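Long-range contacts in SPD1 nuclease (Streptococcus pyogenes, PDB 2XGR), which probably cleaves DNA outside the cell as a metal-dependent endonuclease of the His-Me finger superfamily: residues H77-D88 and L122-L130; A139-Y149 and L232-L241. One frame throughout, in Å; residues are numbered along the deposited sequence. Where two conformers were deposited one is given.

Contact 1 of 2, residues H77-D88 and L122-L130; sequences HIQLQDRHETKD and LVGYQFCGL
The Y125 ring has D88 at its edge, near the ring plane, and G129 CA over one face; the F127 ring takes E85 OE2 at its edge, 3.5 Å from F127 CE1. Segment 122-130 belongs to the connection between strands 119-121 and 137-139, a pair consistent with the two strands of the ββα-metal (His-Me finger) motif, and here it packs against strand 76-80 and the loop 85-88 that follows the 3-10 turn. The carboxylate of D88 is inclined 44° to the Y125 ring. Y125 OH donates to D88 OD2 at 2.6 Å, reaching it on the anti side and somewhat out of the carboxylate plane. T86 adds a methyl, CG2, 3.6 Å from Y125 OH, while its backbone N bonds to Q126 O at 3.0 Å. Deeper in, I78 carries the apolar side: with CG1 anti to the backbone N (chi1 -165°) and the chain extended, CD1 reaches 4.0 Å from F127 CB and 3.9 Å from C128 CB, and CG2 rests on V123 CG1. L80 CD1 joins it beside F127 CB. One water bridges the segments, accepting from the T86 hydroxyl, OG1, at 2.7 Å and donating to the backbone oxygens H84 O and F127 O.

Contact 2 of 2, residues A139-Y149 and L232-L241; sequences AMTAWLNTGAY and LENSAPNINL
P237 and W143 cross at about a right angle, the proline ring presenting CD to the indole. That atom sits over the face of the five-membered ring, 3.5 Å from its centroid and 16° off the normal, a CH-pi contact; G147 O lies over the opposite face. P237 also meets the edge of the Y149 ring, with P237 CB 3.5 Å from Y149 OH. N238 slides past Y149 in the opposite direction, OD1 over one face of the ring and the two planes 41° apart. The type I turn 236-239 thus brings the proline into contact with both aromatic side chains.

T141 is the N-cap of helix 142-146. Its OG1, between the backbone N and the carbonyl carbon (chi1 67°), accepts from L144 N and donates to S235 O at 2.8 Å, so one hydroxyl serves both segments; the donor stands well above the S235 carbonyl plane. N234 grips the chain just before the helix: ND2 gives to A139 O at 2.9 Å, and OD1 takes T141 N at 3.0 Å in the carbonyl plane. Two such bonds fix the amide's rotation, and ND2 also bonds to P194 O. L144 crosses N234 at about a right angle, CD2 3.5 Å from N234 OD1, while its other methyl, CD1, lies 3.5 Å from L232 CB. T141 CG2 presses tightly on L241 CD1 at 3.4 Å.

W143 NE1 hydrogen-bonds to E158 OE1, outside the two segments. The short helix and its N-cap pack on the end of strand 228-233 and the residues after it, with L241 of strand 240-242 touching T141; the helix's position after strand 137-139 is consistent with a ββα-metal motif. M160 of helix 160-173 touches L144 and L232, and I197 of strand 196-204 also packs on L144.

From the N terminus, the chain runs through strand 76-80 and opens contact 1, which closes a loop of 33 residues containing residues 94-114, which are not modelled, and strand 119-121. Past 122-130 it returns along strand 137-139, and contact 2 then opens; its loop of 82 residues takes in helix 160-173 and strands 178-186, 196-204 and 209-214 before closing at 232-241. The loops follow in series, neither nesting nor crossing. Contact 1 ties the loop and helix of 122-130 to strand 76-80, and contact 2 ties helix 142-146 to strand 228-233; both strands belong to the large antiparallel sheet. The centres lie about 23 Å apart, and the nearest atoms, about 5 Å apart, do not touch.

Contact 1 of 2, residues H77-D88 and L122-L130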
loop_
_atom_site.group_PDB
_atom_site.type_symbol
_atom_site.label_atom_id
_atom_site.label_comp_id
_atom_site.label_asym_id
_atom_site.label_seq_id
_atom_site.Cartn_x
_atom_site.Cartn_y
_atom_site.Cartn_z
ATOM N N HIS A 77 2.832 -4.818 -6.445
ATOM C CA HIS A 77 2.407 -5.986 -5.666
ATOM C C HIS A 77 3.647 -6.644 -5.074
ATOM O O HIS A 77 4.597 -6.991 -5.816
ATOM C CB HIS A 77 1.679 -6.968 -6.562
ATOM C CG HIS A 77 0.738 -7.918 -5.846
ATOM N ND1 HIS A 77 0.837 -8.300 -4.525
ATOM C CD2 HIS A 77 -0.279 -8.657 -6.379
ATOM C CE1 HIS A 77 -0.158 -9.164 -4.242
ATOM N NE2 HIS A 77 -0.809 -9.415 -5.371
ATOM N N ILE A 78 3.721 -6.716 -3.739
ATOM C CA ILE A 78 4.915 -7.298 -3.111
ATOM C C ILE A 78 4.534 -8.488 -2.238
ATOM O O ILE A 78 3.408 -8.566 -1.693
ATOM C CB ILE A 78 5.653 -6.176 -2.316
ATOM C CG1 ILE A 78 7.102 -6.582 -1.929
ATOM C CG2 ILE A 78 4.834 -5.705 -1.058
ATOM C CD1 ILE A 78 7.932 -5.323 -1.418
ATOM N N GLN A 79 5.479 -9.400 -2.065
ATOM C CA GLN A 79 5.274 -10.436 -1.054
ATOM C C GLN A 79 6.631 -10.567 -0.344
ATOM O O GLN A 79 7.663 -10.784 -1.007
ATOM C CB GLN A 79 4.764 -11.724 -1.733
ATOM C CG GLN A 79 4.305 -12.741 -0.671
ATOM C CD GLN A 79 3.757 -13.984 -1.277
ATOM O OE1 GLN A 79 4.412 -15.040 -1.197
ATOM N NE2 GLN A 79 2.572 -13.886 -1.922
ATOM N N LEU A 80 6.659 -10.247 0.957
ATOM C CA LEU A 80 7.987 -10.114 1.626
ATOM C C LEU A 80 7.908 -10.530 3.080
ATOM O O LEU A 80 6.787 -10.570 3.673
ATOM C CB LEU A 80 8.538 -8.646 1.481
ATOM C CG LEU A 80 7.969 -7.617 2.493
ATOM C CD1 LEU A 80 8.869 -6.368 2.622
ATOM C CD2 LEU A 80 6.446 -7.195 2.077
ATOM N N GLN A 81 9.088 -10.774 3.666
ATOM C CA GLN A 81 9.256 -10.770 5.130
ATOM C C GLN A 81 9.973 -9.540 5.619
ATOM O O GLN A 81 10.609 -8.806 4.865
ATOM C CB GLN A 81 10.050 -12.040 5.576
ATOM C CG GLN A 81 9.419 -13.360 5.060
ATOM C CD GLN A 81 10.308 -14.535 5.489
ATOM O OE1 GLN A 81 11.470 -14.560 5.133
ATOM N NE2 GLN A 81 9.760 -15.483 6.213
ATOM N N ASP A 82 9.975 -9.396 6.951
ATOM C CA ASP A 82 10.622 -8.265 7.603
ATOM C C ASP A 82 12.088 -8.180 7.146
ATOM O O ASP A 82 12.579 -7.079 6.832
ATOM C CB ASP A 82 10.605 -8.460 9.112
ATOM C CG ASP A 82 11.340 -7.338 9.861
ATOM O OD1 ASP A 82 10.907 -6.207 9.847
ATOM O OD2 ASP A 82 12.401 -7.592 10.407
ATOM N N ARG A 83 12.700 -9.353 6.934
ATOM C CA ARG A 83 14.154 -9.369 6.605
ATOM C C ARG A 83 14.479 -8.757 5.266
ATOM O O ARG A 83 15.647 -8.443 4.969
ATOM C CB ARG A 83 14.725 -10.800 6.597
ATOM C CG ARG A 83 14.185 -11.714 5.511
ATOM C CD ARG A 83 14.513 -13.171 5.847
ATOM N NE ARG A 83 13.762 -13.606 7.055
ATOM C CZ ARG A 83 13.771 -14.832 7.577
ATOM N NH1 ARG A 83 14.557 -15.765 7.056
ATOM N NH2 ARG A 83 13.024 -15.130 8.641
ATOM N N HIS A 84 13.453 -8.656 4.410
ATOM C CA HIS A 84 13.685 -8.172 3.048
ATOM C C HIS A 84 13.522 -6.686 2.876
ATOM O O HIS A 84 13.747 -6.190 1.768
ATOM C CB HIS A 84 12.743 -8.821 2.083
ATOM C CG HIS A 84 12.703 -10.308 2.141
ATOM N ND1 HIS A 84 13.773 -11.109 1.731
ATOM C CD2 HIS A 84 11.692 -11.152 2.463
ATOM C CE1 HIS A 84 13.457 -12.382 1.923
ATOM N NE2 HIS A 84 12.182 -12.436 2.312
ATOM N N GLU A 85 13.130 -5.975 3.928
ATOM C CA GLU A 85 12.839 -4.586 3.830
ATOM C C GLU A 85 14.101 -3.789 3.550
ATOM O O GLU A 85 15.140 -4.229 3.858
ATOM C CB GLU A 85 12.223 -4.037 5.134
ATOM C CG GLU A 85 10.820 -4.447 5.397
ATOM C CD GLU A 85 10.149 -3.731 6.576
ATOM O OE1 GLU A 85 10.782 -2.943 7.212
ATOM O OE2 GLU A 85 9.022 -4.048 6.902
ATOM N N THR A 86 13.923 -2.606 2.975
ATOM C CA THR A 86 14.984 -1.648 2.786
ATOM C C THR A 86 14.898 -0.515 3.830
ATOM O O THR A 86 14.116 0.398 3.704
ATOM C CB THR A 86 14.877 -1.113 1.339
ATOM O OG1 THR A 86 15.018 -2.239 0.414
ATOM C CG2 THR A 86 15.975 -0.119 1.088
ATOM N N LYS A 87 15.511 -0.705 5.000
ATOM C CA LYS A 87 15.277 0.206 6.113
ATOM C C LYS A 87 16.420 1.199 6.044
ATOM O O LYS A 87 17.589 0.831 6.335
ATOM C CB LYS A 87 15.313 -0.529 7.461
ATOM C CG LYS A 87 14.528 -1.830 7.448
ATOM C CD LYS A 87 14.730 -2.704 8.712
ATOM C CE LYS A 87 13.606 -3.733 8.885
ATOM N NZ LYS A 87 14.054 -4.652 9.983
ATOM N N ASP A 88 16.175 2.263 5.285
ATOM C CA ASP A 88 17.220 3.299 5.089
ATOM C C ASP A 88 16.880 4.432 6.067
ATOM O O ASP A 88 15.760 4.963 6.091
ATOM C CB ASP A 88 17.146 3.815 3.631
ATOM C CG ASP A 88 17.860 2.887 2.650
ATOM O OD1 ASP A 88 18.563 1.999 3.103
ATOM O OD2 ASP A 88 17.751 3.045 1.417
ATOM N N LEU A 122 3.378 3.747 -4.680
ATOM C CA LEU A 122 2.263 2.801 -4.493
ATOM C C LEU A 122 2.626 1.876 -3.292
ATOM O O LEU A 122 2.090 2.057 -2.218
ATOM C CB LEU A 122 1.995 1.993 -5.771
ATOM C CG LEU A 122 1.481 2.905 -6.959
ATOM C CD1 LEU A 122 1.319 1.973 -8.251
ATOM C CD2 LEU A 122 0.077 3.475 -6.621
ATOM N N VAL A 123 3.590 0.979 -3.474
ATOM C CA VAL A 123 4.126 0.227 -2.330
ATOM C C VAL A 123 5.224 1.095 -1.654
ATOM O O VAL A 123 6.145 1.538 -2.329
ATOM C CB VAL A 123 4.673 -1.130 -2.773
ATOM C CG1 VAL A 123 5.508 -1.780 -1.611
ATOM C CG2 VAL A 123 3.521 -2.101 -3.097
ATOM N N GLY A 124 5.063 1.447 -0.361
ATOM C CA GLY A 124 6.047 2.347 0.261
ATOM C C GLY A 124 7.485 1.846 0.183
ATOM O O GLY A 124 7.799 0.616 0.172
ATOM N N TYR A 125 8.376 2.830 0.282
ATOM C CA TYR A 125 9.800 2.552 0.068
ATOM C C TYR A 125 10.392 1.459 0.936
ATOM O O TYR A 125 11.144 0.616 0.422
ATOM C CB TYR A 125 10.588 3.885 0.342
ATOM C CG TYR A 125 12.041 3.705 0.089
ATOM C CD1 TYR A 125 12.549 3.588 -1.203
ATOM C CD2 TYR A 125 12.899 3.518 1.146
ATOM C CE1 TYR A 125 13.925 3.443 -1.445
ATOM C CE2 TYR A 125 14.292 3.390 0.921
ATOM C CZ TYR A 125 14.767 3.279 -0.369
ATOM O OH TYR A 125 16.127 3.107 -0.595
ATOM N N GLN A 126 10.124 1.461 2.248
ATOM C CA GLN A 126 10.867 0.521 3.094
ATOM C C GLN A 126 10.412 -0.907 2.853
ATOM O O GLN A 126 11.074 -1.862 3.255
ATOM C CB GLN A 126 10.726 0.871 4.577
ATOM C CG GLN A 126 11.379 2.195 4.953
ATOM C CD GLN A 126 11.700 2.284 6.426
ATOM O OE1 GLN A 126 12.695 2.945 6.829
ATOM N NE2 GLN A 126 10.873 1.712 7.232
ATOM N N PHE A 127 9.331 -1.093 2.093
ATOM C CA PHE A 127 8.975 -2.452 1.718
ATOM C C PHE A 127 9.712 -2.830 0.469
ATOM O O PHE A 127 10.252 -3.917 0.377
ATOM C CB PHE A 127 7.458 -2.624 1.467
ATOM C CG PHE A 127 6.613 -2.474 2.714
ATOM C CD1 PHE A 127 7.132 -2.803 4.000
ATOM C CD2 PHE A 127 5.299 -2.084 2.622
ATOM C CE1 PHE A 127 6.329 -2.715 5.182
ATOM C CE2 PHE A 127 4.491 -1.953 3.791
ATOM C CZ PHE A 127 4.991 -2.296 5.060
ATOM N N CYS A 128 9.680 -1.942 -0.520
ATOM C CA CYS A 128 10.198 -2.342 -1.857
ATOM C C CYS A 128 11.581 -1.793 -2.239
ATOM O O CYS A 128 12.159 -2.198 -3.279
ATOM C CB CYS A 128 9.192 -1.968 -2.977
ATOM S SG CYS A 128 8.971 -0.157 -3.251
ATOM N N GLY A 129 12.046 -0.769 -1.546
ATOM C CA GLY A 129 13.354 -0.221 -1.881
ATOM C C GLY A 129 13.524 0.465 -3.227
ATOM O O GLY A 129 14.662 0.757 -3.647
ATOM N N LEU A 130 12.429 0.816 -3.878
ATOM C CA LEU A 130 12.460 1.452 -5.225
ATOM C C LEU A 130 12.483 2.965 -5.170
ATOM O O LEU A 130 11.772 3.578 -4.393
ATOM C CB LEU A 130 11.200 1.108 -6.043
ATOM C CG LEU A 130 10.966 -0.379 -6.267
ATOM C CD1 LEU A 130 9.639 -0.422 -7.033
ATOM C CD2 LEU A 130 12.143 -1.003 -7.100
HETATM O O HOH W 1 13.097 -4.105 0.071
#

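Contact 2 of 2, residues A139-Y149 and L232-L241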
loop_
_atom_site.group_PDB
_atom_site.type_symbol
_atom_site.label_atom_id
_atom_site.label_comp_id
_atom_site.label_asym_id
_atom_site.label_seq_id
_atom_site.Cartn_x
_atom_site.Cartn_y
_atom_site.Cartn_z
ATOM N N ALA A 139 0.727 10.538 -9.000
ATOM C CA ALA A 139 0.474 11.826 -8.432
ATOM C C ALA A 139 -0.375 11.642 -7.187
ATOM O O ALA A 139 -1.439 11.026 -7.257
ATOM C CB ALA A 139 -0.311 12.656 -9.453
ATOM N N MET A 140 0.033 12.210 -6.051
ATOM C CA MET A 140 -0.612 11.917 -4.809
ATOM C C MET A 140 -0.606 13.180 -3.936
ATOM O O MET A 140 0.428 13.891 -3.897
ATOM C CB MET A 140 0.224 10.799 -4.099
ATOM C CG MET A 140 -0.488 10.232 -2.969
ATOM S SD MET A 140 0.499 8.860 -2.267
ATOM C CE MET A 140 0.273 7.539 -3.465
ATOM N N THR A 141 -1.705 13.431 -3.234
ATOM C CA THR A 141 -1.704 14.458 -2.183
ATOM C C THR A 141 -0.805 14.081 -1.015
ATOM O O THR A 141 -0.589 12.907 -0.728
ATOM C CB THR A 141 -3.087 14.804 -1.641
ATOM O OG1 THR A 141 -3.647 13.703 -0.922
ATOM C CG2 THR A 141 -4.061 15.250 -2.830
ATOM N N ALA A 142 -0.257 15.109 -0.354
ATOM C CA ALA A 142 0.526 14.861 0.892
ATOM C C ALA A 142 -0.357 14.246 1.958
ATOM O O ALA A 142 0.071 13.315 2.641
ATOM C CB ALA A 142 1.105 16.267 1.393
ATOM N N TRP A 143 -1.635 14.660 2.012
ATOM C CA TRP A 143 -2.626 14.081 2.891
ATOM C C TRP A 143 -2.723 12.557 2.680
ATOM O O TRP A 143 -2.633 11.784 3.658
ATOM C CB TRP A 143 -4.026 14.779 2.672
ATOM C CG TRP A 143 -5.083 14.373 3.618
ATOM C CD1 TRP A 143 -6.122 13.521 3.365
ATOM C CD2 TRP A 143 -5.283 14.859 4.939
ATOM N NE1 TRP A 143 -6.915 13.391 4.476
ATOM C CE2 TRP A 143 -6.440 14.223 5.451
ATOM C CE3 TRP A 143 -4.620 15.808 5.732
ATOM C CZ2 TRP A 143 -6.937 14.487 6.724
ATOM C CZ3 TRP A 143 -5.132 16.074 6.993
ATOM C CH2 TRP A 143 -6.241 15.390 7.485
ATOM N N LEU A 144 -2.873 12.127 1.429
ATOM C CA LEU A 144 -2.989 10.670 1.155
ATOM C C LEU A 144 -1.655 9.974 1.478
ATOM O O LEU A 144 -1.613 8.862 2.002
ATOM C CB LEU A 144 -3.342 10.433 -0.309
ATOM C CG LEU A 144 -3.377 8.940 -0.680
ATOM C CD1 LEU A 144 -4.257 8.100 0.229
ATOM C CD2 LEU A 144 -3.857 8.850 -2.139
ATOM N N ASN A 145 -0.559 10.633 1.135
ATOM C CA ASN A 145 0.736 9.976 1.249
ATOM C C ASN A 145 1.139 9.739 2.739
ATOM O O ASN A 145 1.335 8.601 3.191
ATOM C CB ASN A 145 1.788 10.794 0.502
ATOM C CG ASN A 145 3.219 10.190 0.617
ATOM O OD1 ASN A 145 3.453 9.049 0.259
ATOM N ND2 ASN A 145 4.185 11.030 1.021
ATOM N N THR A 146 1.256 10.811 3.498
ATOM C CA THR A 146 1.657 10.633 4.916
ATOM C C THR A 146 0.619 11.177 5.899
ATOM O O THR A 146 0.903 11.189 7.129
ATOM C CB THR A 146 3.004 11.384 5.219
ATOM O OG1 THR A 146 2.881 12.731 4.735
ATOM C CG2 THR A 146 4.216 10.742 4.592
ATOM N N GLY A 147 -0.603 11.509 5.458
ATOM C CA GLY A 147 -1.632 11.813 6.433
ATOM C C GLY A 147 -1.635 13.226 7.051
ATOM O O GLY A 147 -2.283 13.462 8.071
ATOM N N ALA A 148 -0.911 14.122 6.401
ATOM C CA ALA A 148 -0.840 15.513 6.855
ATOM C C ALA A 148 -0.432 16.375 5.678
ATOM O O ALA A 148 0.257 15.916 4.755
ATOM C CB ALA A 148 0.215 15.646 7.974
ATOM N N TYR A 149 -0.738 17.665 5.781
ATOM C CA TYR A 149 -0.401 18.640 4.692
ATOM C C TYR A 149 1.083 18.874 4.733
ATOM O O TYR A 149 1.702 19.015 3.708
ATOM C CB TYR A 149 -1.043 20.020 4.899
ATOM C CG TYR A 149 -2.479 20.075 5.426
ATOM C CD1 TYR A 149 -3.546 19.506 4.724
ATOM C CD2 TYR A 149 -2.777 20.817 6.574
ATOM C CE1 TYR A 149 -4.856 19.588 5.212
ATOM C CE2 TYR A 149 -4.077 20.910 7.054
ATOM C CZ TYR A 149 -5.107 20.280 6.387
ATOM O OH TYR A 149 -6.392 20.394 6.910
ATOM N N LEU A 232 -8.638 4.339 -0.233
ATOM C CA LEU A 232 -8.386 5.700 0.227
ATOM C C LEU A 232 -8.585 6.692 -0.877
ATOM O O LEU A 232 -8.254 6.420 -2.044
ATOM C CB LEU A 232 -6.929 5.828 0.749
ATOM C CG LEU A 232 -6.600 4.910 1.915
ATOM C CD1 LEU A 232 -5.102 5.120 2.389
ATOM C CD2 LEU A 232 -7.521 5.224 3.073
ATOM N N GLU A 233 -9.113 7.858 -0.510
ATOM C CA GLU A 233 -9.315 8.920 -1.498
ATOM C C GLU A 233 -8.045 9.700 -1.731
ATOM O O GLU A 233 -7.333 10.070 -0.769
ATOM C CB GLU A 233 -10.457 9.903 -1.005
ATOM C CG GLU A 233 -11.803 9.267 -0.773
ATOM C CD GLU A 233 -12.482 8.725 -2.043
ATOM O OE1 GLU A 233 -12.363 9.339 -3.134
ATOM O OE2 GLU A 233 -13.094 7.627 -1.938
ATOM N N ASN A 234 -7.771 10.026 -2.991
ATOM C CA ASN A 234 -6.628 10.845 -3.346
ATOM C C ASN A 234 -7.144 12.298 -3.437
ATOM O O ASN A 234 -7.500 12.779 -4.530
ATOM C CB ASN A 234 -6.007 10.396 -4.654
ATOM C CG ASN A 234 -4.660 11.046 -4.946
ATOM O OD1 ASN A 234 -4.059 11.706 -4.065
ATOM N ND2 ASN A 234 -4.132 10.789 -6.136
ATOM N N SER A 235 -7.218 12.943 -2.271
ATOM C CA SER A 235 -7.686 14.321 -2.104
ATOM C C SER A 235 -7.053 14.890 -0.833
ATOM O O SER A 235 -6.330 14.169 -0.112
ATOM C CB SER A 235 -9.237 14.329 -1.994
ATOM O OG SER A 235 -9.652 13.578 -0.872
ATOM N N ALA A 236 -7.380 16.133 -0.499
ATOM C CA ALA A 236 -6.893 16.701 0.764
ATOM C C ALA A 236 -7.843 17.797 1.199
ATOM O O ALA A 236 -8.418 18.471 0.331
ATOM C CB ALA A 236 -5.513 17.295 0.587
ATOM N N PRO A 237 -7.958 18.008 2.516
ATOM C CA PRO A 237 -8.950 18.922 3.079
ATOM C C PRO A 237 -8.960 20.305 2.438
ATOM O O PRO A 237 -10.044 20.875 2.240
ATOM C CB PRO A 237 -8.511 19.025 4.525
ATOM C CG PRO A 237 -7.986 17.656 4.802
ATOM C CD PRO A 237 -7.239 17.285 3.578
ATOM N N ASN A 238 -7.798 20.860 2.143
ATOM C CA ASN A 238 -7.730 22.325 1.846
ATOM C C ASN A 238 -7.485 22.644 0.381
ATOM O O ASN A 238 -6.986 23.736 0.049
ATOM C CB ASN A 238 -6.569 22.945 2.625
ATOM C CG ASN A 238 -5.302 22.090 2.552
ATOM O OD1 ASN A 238 -4.218 22.533 2.958
ATOM N ND2 ASN A 238 -5.439 20.846 2.062
ATOM N N ILE A 239 -7.705 21.654 -0.479
ATOM C CA ILE A 239 -7.170 21.699 -1.821
ATOM C C ILE A 239 -8.210 21.155 -2.785
ATOM O O ILE A 239 -9.031 20.306 -2.409
ATOM C CB ILE A 239 -5.879 20.890 -1.915
ATOM C CG1 ILE A 239 -4.687 21.716 -1.420
ATOM C CG2 ILE A 239 -5.621 20.420 -3.314
ATOM C CD1 ILE A 239 -3.439 20.844 -1.146
ATOM N N ASN A 240 -8.228 21.747 -3.980
ATOM C CA ASN A 240 -8.908 21.188 -5.162
ATOM C C ASN A 240 -7.886 20.624 -6.106
ATOM O O ASN A 240 -6.853 21.268 -6.388
ATOM C CB ASN A 240 -9.668 22.272 -5.930
ATOM C CG ASN A 240 -10.823 22.833 -5.143
ATOM O OD1 ASN A 240 -10.975 24.057 -5.043
ATOM N ND2 ASN A 240 -11.637 21.948 -4.560
ATOM N N LEU A 241 -8.141 19.398 -6.582
ATOM C CA LEU A 241 -7.225 18.815 -7.540
ATOM C C LEU A 241 -7.827 18.864 -8.925
ATOM O O LEU A 241 -8.981 18.629 -9.075
ATOM C CB LEU A 241 -6.900 17.343 -7.204
ATOM C CG LEU A 241 -6.262 17.093 -5.832
ATOM C CD1 LEU A 241 -6.134 15.608 -5.548
ATOM C CD2 LEU A 241 -4.883 17.756 -5.794
#